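Local atomic coordinates of alpha-fucosidase (PDB entry 2EAB), a protein that probably hydrolyses alpha-1,2-linked L-fucose from oligosaccharides, this chain being the catalytic portion of a longer bifidobacterial protein and carrying bound calcium. Residues T51-N56 with R158-S163; L144-N149 with G201-N206; T151-Y156 with V169-D174; R194-K199 with A271-L276. All coordinates share one frame; numbering follows the deposited sequence.

Interaction 1 (T51-N56 with R158-S163); sequences TLPFGN and RDLNLS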
loop_
_atom_site.group_PDB
_atom_site.type_symbol
_atom_site.label_atom_id
_atom_site.label_comp_id
_atom_site.label_asym_id
_atom_site.label_seq_id
_atom_site.Cartn_x
_atom_site.Cartn_y
_atom_site.Cartn_z
ATOM N N THR A 51 20.383 -1.688 -2.902
ATOM C CA THR A 51 20.096 -1.478 -4.320
ATOM C C THR A 51 18.988 -0.448 -4.537
ATOM O O THR A 51 18.204 -0.162 -3.632
ATOM C CB THR A 51 19.755 -2.802 -5.043
ATOM O OG1 THR A 51 18.542 -3.342 -4.503
ATOM C CG2 THR A 51 20.894 -3.813 -4.894
ATOM N N LEU A 52 18.930 0.103 -5.744
ATOM C CA LEU A 52 18.032 1.219 -6.021
ATOM C C LEU A 52 16.955 0.824 -7.022
ATOM O O LEU A 52 17.266 0.398 -8.132
ATOM C CB LEU A 52 18.822 2.448 -6.486
ATOM C CG LEU A 52 19.733 3.060 -5.415
ATOM C CD1 LEU A 52 20.673 4.103 -6.009
ATOM C CD2 LEU A 52 18.904 3.657 -4.277
ATOM N N PRO A 53 15.677 0.925 -6.607
ATOM C CA PRO A 53 14.559 0.439 -7.399
ATOM C C PRO A 53 14.006 1.421 -8.423
ATOM O O PRO A 53 13.988 2.637 -8.201
ATOM C CB PRO A 53 13.495 0.164 -6.337
ATOM C CG PRO A 53 13.731 1.219 -5.317
ATOM C CD PRO A 53 15.227 1.449 -5.303
ATOM N N PHE A 54 13.528 0.870 -9.527
ATOM C CA PHE A 54 12.759 1.622 -10.504
ATOM C C PHE A 54 11.794 0.651 -11.178
ATOM O O PHE A 54 12.013 -0.564 -11.170
ATOM C CB PHE A 54 13.678 2.311 -11.527
ATOM C CG PHE A 54 14.396 1.356 -12.432
ATOM C CD1 PHE A 54 13.884 1.073 -13.689
ATOM C CD2 PHE A 54 15.575 0.730 -12.030
ATOM C CE1 PHE A 54 14.527 0.182 -14.534
ATOM C CE2 PHE A 54 16.223 -0.169 -12.873
ATOM C CZ PHE A 54 15.699 -0.440 -14.127
ATOM N N GLY A 55 10.727 1.181 -11.758
ATOM C CA GLY A 55 9.753 0.328 -12.416
ATOM C C GLY A 55 8.726 1.119 -13.187
ATOM O O GLY A 55 8.677 2.356 -13.096
ATOM N N ASN A 56 7.910 0.403 -13.955
ATOM C CA ASN A 56 6.806 1.011 -14.692
ATOM C C ASN A 56 5.443 0.485 -14.235
ATOM O O ASN A 56 4.460 0.572 -14.968
ATOM C CB ASN A 56 6.987 0.826 -16.208
ATOM C CG ASN A 56 6.826 -0.619 -16.656
ATOM O OD1 ASN A 56 6.595 -1.517 -15.848
ATOM N ND2 ASN A 56 6.940 -0.846 -17.959
ATOM N N ARG A 158 26.663 6.577 -7.794
ATOM C CA ARG A 158 25.406 5.983 -8.234
ATOM C C ARG A 158 24.269 6.751 -7.583
ATOM O O ARG A 158 24.381 7.203 -6.441
ATOM C CB ARG A 158 25.335 4.482 -7.925
ATOM C CG ARG A 158 25.265 4.128 -6.451
ATOM C CD ARG A 158 25.408 2.635 -6.248
ATOM N NE ARG A 158 25.325 2.266 -4.839
ATOM C CZ ARG A 158 24.240 1.775 -4.243
ATOM N NH1 ARG A 158 23.114 1.576 -4.920
ATOM N NH2 ARG A 158 24.287 1.478 -2.956
ATOM N N ASP A 159 23.186 6.926 -8.329
ATOM C CA ASP A 159 22.052 7.664 -7.804
ATOM C C ASP A 159 20.726 7.137 -8.320
ATOM O O ASP A 159 20.660 6.385 -9.300
ATOM C CB ASP A 159 22.189 9.170 -8.096
ATOM C CG ASP A 159 21.996 9.505 -9.560
ATOM O OD1 ASP A 159 20.876 9.304 -10.080
ATOM O OD2 ASP A 159 22.960 9.982 -10.188
ATOM N N LEU A 160 19.672 7.541 -7.624
ATOM C CA LEU A 160 18.311 7.352 -8.077
ATOM C C LEU A 160 17.674 8.725 -8.115
ATOM O O LEU A 160 17.534 9.383 -7.085
ATOM C CB LEU A 160 17.542 6.417 -7.142
ATOM C CG LEU A 160 16.128 6.016 -7.580
ATOM C CD1 LEU A 160 16.150 5.211 -8.874
ATOM C CD2 LEU A 160 15.434 5.228 -6.479
ATOM N N ASN A 161 17.332 9.156 -9.322
ATOM C CA ASN A 161 16.692 10.439 -9.525
ATOM C C ASN A 161 15.186 10.242 -9.423
ATOM O O ASN A 161 14.545 9.778 -10.370
ATOM C CB ASN A 161 17.083 11.019 -10.887
ATOM C CG ASN A 161 16.606 12.443 -11.074
ATOM O OD1 ASN A 161 15.600 12.861 -10.500
ATOM N ND2 ASN A 161 17.330 13.200 -11.894
ATOM N N LEU A 162 14.634 10.592 -8.265
ATOM C CA LEU A 162 13.212 10.395 -8.007
ATOM C C LEU A 162 12.358 11.291 -8.891
ATOM O O LEU A 162 11.226 10.948 -9.219
ATOM C CB LEU A 162 12.872 10.657 -6.535
ATOM C CG LEU A 162 13.636 9.914 -5.439
ATOM C CD1 LEU A 162 13.042 10.271 -4.084
ATOM C CD2 LEU A 162 13.610 8.404 -5.655
ATOM N N SER A 163 12.909 12.443 -9.270
ATOM C CA SER A 163 12.182 13.427 -10.072
ATOM C C SER A 163 12.004 12.999 -11.524
ATOM O O SER A 163 10.970 13.272 -12.141
ATOM C CB SER A 163 12.890 14.781 -10.019
ATOM O OG SER A 163 13.031 15.223 -8.682
#

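Interaction 2 (L144-N149 with G201-N206); sequences LDYGFN and GKLNFN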
loop_
_atom_site.group_PDB
_atom_site.type_symbol
_atom_site.label_atom_id
_atom_site.label_comp_id
_atom_site.label_asym_id
_atom_site.label_seq_id
_atom_site.Cartn_x
_atom_site.Cartn_y
_atom_site.Cartn_z
ATOM N N LEU A 144 25.614 -7.156 -16.715
ATOM C CA LEU A 144 26.399 -6.448 -17.717
ATOM C C LEU A 144 27.857 -6.535 -17.290
ATOM O O LEU A 144 28.308 -5.781 -16.431
ATOM C CB LEU A 144 25.941 -4.988 -17.843
ATOM C CG LEU A 144 24.452 -4.735 -18.115
ATOM C CD1 LEU A 144 24.104 -3.261 -17.961
ATOM C CD2 LEU A 144 24.048 -5.229 -19.488
ATOM N N ASP A 145 28.575 -7.494 -17.872
ATOM C CA ASP A 145 29.932 -7.811 -17.433
ATOM C C ASP A 145 30.961 -7.116 -18.318
ATOM O O ASP A 145 31.141 -7.472 -19.481
ATOM C CB ASP A 145 30.156 -9.333 -17.401
ATOM C CG ASP A 145 31.466 -9.729 -16.725
ATOM O OD1 ASP A 145 32.276 -8.843 -16.377
ATOM O OD2 ASP A 145 31.693 -10.944 -16.542
ATOM N N TYR A 146 31.621 -6.115 -17.741
ATOM C CA TYR A 146 32.594 -5.288 -18.448
ATOM C C TYR A 146 33.974 -5.941 -18.509
ATOM O O TYR A 146 34.829 -5.523 -19.296
ATOM C CB TYR A 146 32.684 -3.908 -17.786
ATOM C CG TYR A 146 31.522 -2.977 -18.095
ATOM C CD1 TYR A 146 30.215 -3.295 -17.708
ATOM C CD2 TYR A 146 31.733 -1.771 -18.759
ATOM C CE1 TYR A 146 29.150 -2.439 -17.988
ATOM C CE2 TYR A 146 30.679 -0.904 -19.041
ATOM C CZ TYR A 146 29.388 -1.243 -18.652
ATOM O OH TYR A 146 28.348 -0.383 -18.933
ATOM N N GLY A 147 34.188 -6.954 -17.670
ATOM C CA GLY A 147 35.433 -7.722 -17.659
ATOM C C GLY A 147 36.687 -6.923 -17.358
ATOM O O GLY A 147 37.741 -7.174 -17.952
ATOM N N PHE A 148 36.578 -5.958 -16.445
ATOM C CA PHE A 148 37.741 -5.190 -15.999
ATOM C C PHE A 148 38.672 -6.074 -15.177
ATOM O O PHE A 148 38.219 -6.911 -14.395
ATOM C CB PHE A 148 37.326 -3.972 -15.162
ATOM C CG PHE A 148 36.527 -2.937 -15.916
ATOM C CD1 PHE A 148 36.924 -2.487 -17.173
ATOM C CD2 PHE A 148 35.386 -2.383 -15.341
ATOM C CE1 PHE A 148 36.184 -1.521 -17.856
ATOM C CE2 PHE A 148 34.642 -1.416 -16.012
ATOM C CZ PHE A 148 35.039 -0.985 -17.272
ATOM N N ASN A 149 39.976 -5.882 -15.360
ATOM C CA ASN A 149 40.981 -6.626 -14.602
ATOM C C ASN A 149 41.125 -6.095 -13.177
ATOM O O ASN A 149 41.363 -6.861 -12.240
ATOM C CB ASN A 149 42.333 -6.588 -15.322
ATOM C CG ASN A 149 42.258 -7.124 -16.743
ATOM O OD1 ASN A 149 41.859 -8.269 -16.970
ATOM N ND2 ASN A 149 42.650 -6.299 -17.708
ATOM N N GLY A 201 35.467 2.902 -28.885
ATOM C CA GLY A 201 36.012 1.547 -28.826
ATOM C C GLY A 201 36.140 0.959 -27.430
ATOM O O GLY A 201 36.500 -0.211 -27.278
ATOM N N LYS A 202 35.837 1.759 -26.409
ATOM C CA LYS A 202 36.042 1.343 -25.020
ATOM C C LYS A 202 34.823 0.703 -24.352
ATOM O O LYS A 202 34.935 0.177 -23.242
ATOM C CB LYS A 202 36.579 2.505 -24.171
ATOM C CG LYS A 202 38.004 2.953 -24.533
ATOM C CD LYS A 202 39.017 1.801 -24.529
ATOM C CE LYS A 202 39.271 1.253 -23.130
ATOM N NZ LYS A 202 40.210 0.099 -23.150
ATOM N N LEU A 203 33.670 0.747 -25.012
ATOM C CA LEU A 203 32.493 0.071 -24.469
ATOM C C LEU A 203 32.497 -1.399 -24.881
ATOM O O LEU A 203 32.224 -1.745 -26.033
ATOM C CB LEU A 203 31.193 0.778 -24.865
ATOM C CG LEU A 203 29.919 0.359 -24.114
ATOM C CD1 LEU A 203 30.054 0.550 -22.600
ATOM C CD2 LEU A 203 28.728 1.132 -24.646
ATOM N N ASN A 204 32.844 -2.248 -23.918
ATOM C CA ASN A 204 32.950 -3.686 -24.109
ATOM C C ASN A 204 32.286 -4.397 -22.942
ATOM O O ASN A 204 32.675 -4.199 -21.789
ATOM C CB ASN A 204 34.421 -4.104 -24.198
ATOM C CG ASN A 204 35.144 -3.451 -25.357
ATOM O OD1 ASN A 204 35.051 -3.904 -26.493
ATOM N ND2 ASN A 204 35.872 -2.378 -25.070
ATOM N N PHE A 205 31.274 -5.208 -23.235
ATOM C CA PHE A 205 30.573 -5.944 -22.185
ATOM C C PHE A 205 29.779 -7.129 -22.714
ATOM O O PHE A 205 29.439 -7.195 -23.894
ATOM C CB PHE A 205 29.658 -5.016 -21.362
ATOM C CG PHE A 205 28.506 -4.453 -22.140
ATOM C CD1 PHE A 205 27.299 -5.142 -22.213
ATOM C CD2 PHE A 205 28.623 -3.233 -22.795
ATOM C CE1 PHE A 205 26.233 -4.632 -22.935
ATOM C CE2 PHE A 205 27.558 -2.711 -23.518
ATOM C CZ PHE A 205 26.358 -3.414 -23.587
ATOM N N ASN A 206 29.495 -8.058 -21.808
ATOM C CA ASN A 206 28.636 -9.192 -22.074
ATOM C C ASN A 206 27.314 -8.978 -21.346
ATOM O O ASN A 206 27.307 -8.661 -20.155
ATOM C CB ASN A 206 29.324 -10.471 -21.592
ATOM C CG ASN A 206 28.464 -11.700 -21.751
ATOM O OD1 ASN A 206 27.540 -11.933 -20.968
ATOM N ND2 ASN A 206 28.777 -12.514 -22.752
HETATM O O HOH W 1 34.955 -3.204 -20.621
#

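Interaction 3 (T151-Y156 with V169-D174); sequences TTVTEY and VTFKHD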
loop_
_atom_site.group_PDB
_atom_site.type_symbol
_atom_site.label_atom_id
_atom_site.label_comp_id
_atom_site.label_asym_id
_atom_site.label_seq_id
_atom_site.Cartn_x
_atom_site.Cartn_y
_atom_site.Cartn_z
ATOM N N THR A 151 39.241 -3.356 -10.318
ATOM C CA THR A 151 37.994 -2.665 -9.972
ATOM C C THR A 151 38.228 -1.211 -9.540
ATOM O O THR A 151 37.274 -0.471 -9.276
ATOM C CB THR A 151 37.239 -3.404 -8.836
ATOM O OG1 THR A 151 37.698 -4.757 -8.736
ATOM C CG2 THR A 151 35.743 -3.399 -9.094
ATOM N N THR A 152 39.498 -0.810 -9.476
ATOM C CA THR A 152 39.881 0.514 -8.981
ATOM C C THR A 152 39.336 1.629 -9.866
ATOM O O THR A 152 39.561 1.648 -11.079
ATOM C CB THR A 152 41.414 0.646 -8.840
ATOM O OG1 THR A 152 41.920 -0.462 -8.088
ATOM C CG2 THR A 152 41.787 1.945 -8.123
ATOM N N VAL A 153 38.604 2.548 -9.241
ATOM C CA VAL A 153 37.997 3.675 -9.943
ATOM C C VAL A 153 38.103 4.972 -9.141
ATOM O O VAL A 153 38.418 4.960 -7.949
ATOM C CB VAL A 153 36.498 3.420 -10.289
ATOM C CG1 VAL A 153 36.351 2.296 -11.309
ATOM C CG2 VAL A 153 35.676 3.134 -9.031
ATOM N N THR A 154 37.850 6.085 -9.821
ATOM C CA THR A 154 37.657 7.378 -9.175
ATOM C C THR A 154 36.378 8.005 -9.719
ATOM O O THR A 154 35.797 7.502 -10.687
ATOM C CB THR A 154 38.841 8.344 -9.421
ATOM O OG1 THR A 154 39.034 8.518 -10.829
ATOM C CG2 THR A 154 40.125 7.825 -8.777
ATOM N N GLU A 155 35.946 9.097 -9.091
ATOM C CA GLU A 155 34.759 9.851 -9.514
ATOM C C GLU A 155 33.505 8.977 -9.608
ATOM O O GLU A 155 32.641 9.193 -10.467
ATOM C CB GLU A 155 35.027 10.596 -10.828
ATOM C CG GLU A 155 36.115 11.658 -10.691
ATOM C CD GLU A 155 36.617 12.206 -12.014
ATOM O OE1 GLU A 155 35.880 12.156 -13.021
ATOM O OE2 GLU A 155 37.763 12.699 -12.043
ATOM N N TYR A 156 33.422 7.990 -8.719
ATOM C CA TYR A 156 32.274 7.093 -8.685
ATOM C C TYR A 156 31.065 7.745 -8.041
ATOM O O TYR A 156 31.164 8.316 -6.960
ATOM C CB TYR A 156 32.589 5.783 -7.950
ATOM C CG TYR A 156 31.413 4.834 -7.983
ATOM C CD1 TYR A 156 31.365 3.785 -8.895
ATOM C CD2 TYR A 156 30.323 5.011 -7.127
ATOM C CE1 TYR A 156 30.268 2.929 -8.942
ATOM C CE2 TYR A 156 29.224 4.168 -7.172
ATOM C CZ TYR A 156 29.202 3.132 -8.076
ATOM O OH TYR A 156 28.099 2.306 -8.094
ATOM N N VAL A 169 24.586 5.544 -12.972
ATOM C CA VAL A 169 25.898 5.135 -12.463
ATOM C C VAL A 169 26.970 5.817 -13.306
ATOM O O VAL A 169 26.840 5.908 -14.526
ATOM C CB VAL A 169 26.120 3.592 -12.513
ATOM C CG1 VAL A 169 27.460 3.211 -11.879
ATOM C CG2 VAL A 169 24.980 2.828 -11.835
ATOM N N THR A 170 28.010 6.312 -12.643
ATOM C CA THR A 170 29.166 6.876 -13.334
ATOM C C THR A 170 30.446 6.589 -12.557
ATOM O O THR A 170 30.436 6.528 -11.332
ATOM C CB THR A 170 29.002 8.399 -13.618
ATOM O OG1 THR A 170 30.089 8.854 -14.433
ATOM C CG2 THR A 170 28.953 9.221 -12.326
ATOM N N PHE A 171 31.540 6.392 -13.289
ATOM C CA PHE A 171 32.864 6.237 -12.690
ATOM C C PHE A 171 33.939 6.382 -13.751
ATOM O O PHE A 171 33.668 6.238 -14.942
ATOM C CB PHE A 171 33.007 4.888 -11.967
ATOM C CG PHE A 171 32.739 3.692 -12.837
ATOM C CD1 PHE A 171 33.744 3.155 -13.642
ATOM C CD2 PHE A 171 31.481 3.093 -12.846
ATOM C CE1 PHE A 171 33.502 2.050 -14.445
ATOM C CE2 PHE A 171 31.229 1.981 -13.648
ATOM C CZ PHE A 171 32.243 1.458 -14.450
ATOM N N LYS A 172 35.156 6.672 -13.301
ATOM C CA LYS A 172 36.317 6.734 -14.176
ATOM C C LYS A 172 37.229 5.545 -13.886
ATOM O O LYS A 172 37.674 5.357 -12.755
ATOM C CB LYS A 172 37.070 8.056 -13.990
ATOM C CG LYS A 172 38.288 8.210 -14.903
ATOM C CD LYS A 172 38.916 9.594 -14.812
ATOM C CE LYS A 172 38.229 10.580 -15.739
ATOM N NZ LYS A 172 39.008 11.841 -15.882
ATOM N N HIS A 173 37.489 4.748 -14.917
ATOM C CA HIS A 173 38.351 3.578 -14.809
ATOM C C HIS A 173 39.447 3.660 -15.861
ATOM O O HIS A 173 39.158 3.744 -17.058
ATOM C CB HIS A 173 37.532 2.293 -14.982
ATOM C CG HIS A 173 38.354 1.041 -14.967
ATOM N ND1 HIS A 173 38.870 0.478 -16.115
ATOM C CD2 HIS A 173 38.751 0.247 -13.946
ATOM C CE1 HIS A 173 39.546 -0.612 -15.800
ATOM N NE2 HIS A 173 39.490 -0.774 -14.492
ATOM N N ASP A 174 40.700 3.657 -15.402
ATOM C CA ASP A 174 41.878 3.701 -16.275
ATOM C C ASP A 174 41.762 4.786 -17.359
ATOM O O ASP A 174 42.037 4.539 -18.537
ATOM C CB ASP A 174 42.133 2.314 -16.887
ATOM C CG ASP A 174 43.505 2.189 -17.526
ATOM O OD1 ASP A 174 44.489 2.722 -16.968
ATOM O OD2 ASP A 174 43.593 1.547 -18.596
HETATM O O HOH W 2 41.024 3.351 -12.642
HETATM O O HOH W 3 40.352 6.456 -12.056
HETATM O O HOH W 4 32.404 9.542 -13.171
HETATM O O HOH W 5 37.154 13.693 -14.858
#

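Interaction 4 (R194-K199 with A271-L276); sequences RLTASK and AKAVTL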
loop_
_atom_site.group_PDB
_atom_site.type_symbol
_atom_site.label_atom_id
_atom_site.label_comp_id
_atom_site.label_asym_id
_atom_site.label_seq_id
_atom_site.Cartn_x
_atom_site.Cartn_y
_atom_site.Cartn_z
ATOM N N ARG A 194 20.893 2.656 -20.898
ATOM C CA ARG A 194 21.735 3.465 -21.767
ATOM C C ARG A 194 23.151 3.421 -21.217
ATOM O O ARG A 194 23.394 3.838 -20.087
ATOM C CB ARG A 194 21.208 4.903 -21.817
ATOM C CG ARG A 194 22.053 5.882 -22.627
ATOM C CD ARG A 194 21.962 5.605 -24.114
ATOM N NE ARG A 194 22.822 6.503 -24.881
ATOM C CZ ARG A 194 23.110 6.349 -26.171
ATOM N NH1 ARG A 194 22.614 5.326 -26.854
ATOM N NH2 ARG A 194 23.908 7.219 -26.779
ATOM N N LEU A 195 24.076 2.890 -22.017
ATOM C CA LEU A 195 25.445 2.650 -21.568
ATOM C C LEU A 195 26.429 3.374 -22.469
ATOM O O LEU A 195 26.318 3.295 -23.690
ATOM C CB LEU A 195 25.745 1.147 -21.561
ATOM C CG LEU A 195 24.695 0.227 -20.926
ATOM C CD1 LEU A 195 24.988 -1.225 -21.226
ATOM C CD2 LEU A 195 24.597 0.448 -19.428
ATOM N N THR A 196 27.373 4.095 -21.865
ATOM C CA THR A 196 28.386 4.835 -22.627
ATOM C C THR A 196 29.800 4.671 -22.079
ATOM O O THR A 196 30.000 4.374 -20.899
ATOM C CB THR A 196 28.085 6.361 -22.700
ATOM O OG1 THR A 196 28.453 6.989 -21.468
ATOM C CG2 THR A 196 26.614 6.640 -23.021
ATOM N N ALA A 197 30.771 4.863 -22.969
ATOM C CA ALA A 197 32.166 5.076 -22.596
ATOM C C ALA A 197 32.609 6.406 -23.205
ATOM O O ALA A 197 32.121 6.793 -24.265
ATOM C CB ALA A 197 33.028 3.942 -23.106
ATOM N N SER A 198 33.523 7.103 -22.531
ATOM C CA SER A 198 33.954 8.437 -22.971
ATOM C C SER A 198 34.893 8.401 -24.178
ATOM O O SER A 198 35.049 9.404 -24.884
ATOM C CB SER A 198 34.609 9.198 -21.819
ATOM O OG SER A 198 35.742 8.505 -21.332
ATOM N N LYS A 199 35.509 7.245 -24.408
ATOM C CA LYS A 199 36.438 7.061 -25.521
ATOM C C LYS A 199 35.920 5.983 -26.469
ATOM O O LYS A 199 35.474 4.921 -26.027
ATOM C CB LYS A 199 37.837 6.708 -25.001
ATOM C CG LYS A 199 38.488 7.814 -24.166
ATOM C CD LYS A 199 39.889 7.434 -23.695
ATOM C CE LYS A 199 40.465 8.501 -22.774
ATOM N NZ LYS A 199 41.856 8.176 -22.341
ATOM N N ALA A 271 32.556 -0.625 -28.988
ATOM C CA ALA A 271 31.500 0.373 -29.094
ATOM C C ALA A 271 31.837 1.620 -28.281
ATOM O O ALA A 271 32.864 1.670 -27.598
ATOM C CB ALA A 271 30.167 -0.220 -28.647
ATOM N N LYS A 272 30.968 2.624 -28.372
ATOM C CA LYS A 272 31.093 3.835 -27.571
ATOM C C LYS A 272 29.828 4.063 -26.744
ATOM O O LYS A 272 29.905 4.438 -25.575
ATOM C CB LYS A 272 31.383 5.050 -28.459
ATOM C CG LYS A 272 31.844 6.276 -27.682
ATOM C CD LYS A 272 32.009 7.488 -28.584
ATOM C CE LYS A 272 32.505 8.685 -27.792
ATOM N NZ LYS A 272 32.611 9.913 -28.632
ATOM N N ALA A 273 28.671 3.838 -27.364
ATOM C CA ALA A 273 27.380 3.992 -26.697
ATOM C C ALA A 273 26.373 2.983 -27.230
ATOM O O ALA A 273 26.324 2.709 -28.433
ATOM C CB ALA A 273 26.855 5.405 -26.870
ATOM N N VAL A 274 25.575 2.426 -26.322
ATOM C CA VAL A 274 24.545 1.452 -26.677
ATOM C C VAL A 274 23.263 1.701 -25.881
ATOM O O VAL A 274 23.304 2.215 -24.761
ATOM C CB VAL A 274 25.008 -0.024 -26.450
ATOM C CG1 VAL A 274 26.246 -0.359 -27.273
ATOM C CG2 VAL A 274 25.264 -0.307 -24.981
ATOM N N THR A 275 22.131 1.339 -26.475
ATOM C CA THR A 275 20.858 1.315 -25.761
ATOM C C THR A 275 20.326 -0.109 -25.750
ATOM O O THR A 275 20.241 -0.760 -26.795
ATOM C CB THR A 275 19.812 2.256 -26.396
ATOM O OG1 THR A 275 20.379 3.560 -26.560
ATOM C CG2 THR A 275 18.558 2.360 -25.515
ATOM N N LEU A 276 19.996 -0.589 -24.555
ATOM C CA LEU A 276 19.339 -1.875 -24.382
ATOM C C LEU A 276 17.859 -1.640 -24.144
ATOM O O LEU A 276 17.484 -0.800 -23.326
ATOM C CB LEU A 276 19.932 -2.628 -23.192
ATOM C CG LEU A 276 21.162 -3.520 -23.397
ATOM C CD1 LEU A 276 22.320 -2.818 -24.104
ATOM C CD2 LEU A 276 21.612 -4.086 -22.061
HETATM O O HOH W 6 33.062 11.572 -25.719
#

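Interaction 1 (T51-N56 with R158-S163)
Leu-52 and Leu-160 point at each other from strand segments 52-55 and 158-161, whose axes approach to 7.8 Å at an angle of 39°. With no polar bond between these strands, side chains carry the contact. The tight part is at Leu-160. Its CG lies anti to the backbone N (chi1 -174°), which lifts the isobutyl fork toward the facing strand and sets both methyls against one carbonyl: CD1 and CD2 of Leu-160 each stand 3.4 Å from Pro-53 O. That oxygen also binds the hydroxyl of Tyr-381. Leu-160 CD2 then meets the proline ring at CD, 4.0 Å away, the two side chains crossing at about a right angle. Beside this, Leu-52 pushes CD1 against the facing backbone, 3.8 Å from Asp-159 C, and against Leu-160 CB. The same methyl comes obliquely to within 3.7 Å of Arg-158 NH1, part of a guanidinium whose NE and NH2 are taken by the carbonyls of Gln-24 and Thr-50. Toward the other end the contact thins out: the strands diverge, the Phe-54 ring leads away, and Gly-55, partly exposed, meets nothing of 158-163. Cutting Leu-160 back to an alanine is likely to leave the Pro-53 ring and carbonyl without their apolar cover and to open a gap beside Leu-52. This is face-to-face packing of two antiparallel sheets, a beta-sandwich as expected of the family 65-type N-terminal domain, here closed off by Tyr-381 of helix 365-386.

Interaction 2 (L144-N149 with G201-N206)
Asp-145 and Asn-206 exchange both their backbone groups as an antiparallel hydrogen-bonded pair. Asp-145 N gives a nearly straight bond to Asn-206 O at 2.9 Å, in the carbonyl plane, and Asn-206 N returns one of the same length to Asp-145 O, 31° out of the Asp-145 carbonyl plane. The two acceptors also take CA-H contacts, Asn-206 O from Leu-144 and Asp-145 O from Phe-205. Past this pair strand 140-145 ends, and Asp-145 marks the turn: its OD1 accepts from Gly-147 N at 3.0 Å, met from above the carboxylate, which makes an Asx turn, while OD2 has a long, weak ion pair with Arg-69. Where the backbones separate, a water sits 2.7 Å from Tyr-146 O and equally near Asn-204 O, probably donating to them, though acceptors around it outnumber its protons. The side chains of Asn-204 and Asn-206 are both engaged. Asn-204 ND2 donates to Gly-201 O at 3.2 Å and its OD1 accepts from Asp-270 N; Asn-206 ND2 binds Ser-265 OG. The apolar face lies on the other side of the strand. Phe-205 CG, tucked between backbone N and carbonyl carbon (chi1 66°), sets its ring alongside that of Tyr-146, nearly parallel but slid well apart; Phe-205 CB makes a CH-pi contact over one face of the Tyr-146 ring, 4.2 Å from its centroid. Leu-203 CD1 touches Tyr-146 CE2, and Leu-144 CD2 lies alongside Phe-205 CE1. Lys-202 and Leu-203 together face Ala-271, a classic beta bulge at the start of strand 203-208, in the seven-stranded antiparallel sheet of the N-terminal beta-sandwich.

Interaction 3 (T151-Y156 with V169-D174)
Thr-154 and Lys-172 form an antiparallel hydrogen-bonded pair, Thr-154 N to Lys-172 O at 3.0 Å and Lys-172 N to Thr-154 O at 2.8 Å, before segment 151-156 turns a corner at Glu-155 with positive phi. Beyond the corner Tyr-156 CG runs anti to the backbone N (chi1 -177°), laying the ring with one face over Thr-170 O. Its CD1 meets Phe-171 CB at 3.7 Å, CE1 reaches Val-169 CG1, and its OH hydrogen-bonds Gly-65 O. Val-153 CG1 meets Phe-171 CD1 at 3.6 Å, on the same side of the Phe-171 ring plane as Tyr-156. The outer side is wet: Glu-155 OE1 and Lys-172 NZ share a bridging water, their charges 4.1 Å apart at Glu-155 OE2 and Lys-172 NZ, too far for a salt bridge. Further waters link Glu-155 O with Thr-170 OG1 and Thr-152 O with Asp-174 N. A serine in place of Tyr-156 would probably strip cover from Phe-171 and Val-169 and leave Gly-65 O without its hydroxyl partner. The corner leads into strand 156-161, whose neighbour 166-173 is paired on its far side with strand 176-185.

Interaction 4 (R194-K199 with A271-L276)
Ala-271 and Lys-272 lead from one sheet of the N-terminal beta-sandwich into the other: Ala-271 bonds through its backbone to Leu-203, whereas Lys-272 O already accepts from Ala-197 N at 2.8 Å. The extended Lys-272 side chain lies along the end of strand 190-197, with CG 3.5 Å from Ala-197 O, and a water connects its NZ, weakly, to Ser-198 O. Ala-273 makes a non-hydrogen-bonded pair with Thr-196, and its methyl lies under one face of the Arg-194 guanidinium, 3.5 Å from NH2. Val-274 is the hydrogen-bonded partner of Leu-195: its O takes an almost perfectly straight bond (179°) from Leu-195 N, and its N donates to Leu-195 O. On the opposite face of the sheet from Ala-273, Val-274 CG2 packs on Leu-195 CB at 3.7 Å, toward Phe-205 of the facing sheet. Thr-275 pairs with Arg-194 without backbone bonds, but its OG1 accepts a hydrogen bond from Arg-194 NH1, 2.9 Å, near the guanidinium plane. The bend at chi2 (71°) folds the arginine back over its neighbour strand for this; Asp-251 holds NH2 in a salt bridge and Tyr-316 adds a cation-pi contact. Leu-276 returns to the buried face, where its CD1 meets Leu-195 CD1 at 4.2 Å.

How the interactions relate
All four contacts belong to one beta-sandwich. Interaction 1 is the buried one, joining an edge strand of the seven-stranded sheet to the nine-stranded sheet mainly by apolar side chains, without a hydrogen bond between its segments, close to the catalytic domain. Interaction 4 pairs two strands of the nine-stranded sheet, interaction 3 the loop leading into strand 156-161 with strand 166-173 of it, and interaction 2 two strands of the other. Interaction 3 is a surface contact stitched by waters, while interactions 2 and 4 are partly buried and meet across the sandwich, Phe-205 CZ lying 3.5 Å from Leu-195 CD1. Phe-148 stacks on His-173, tying interaction 2 to 3. Arg-158 and Val-169 join interactions 1 and 3.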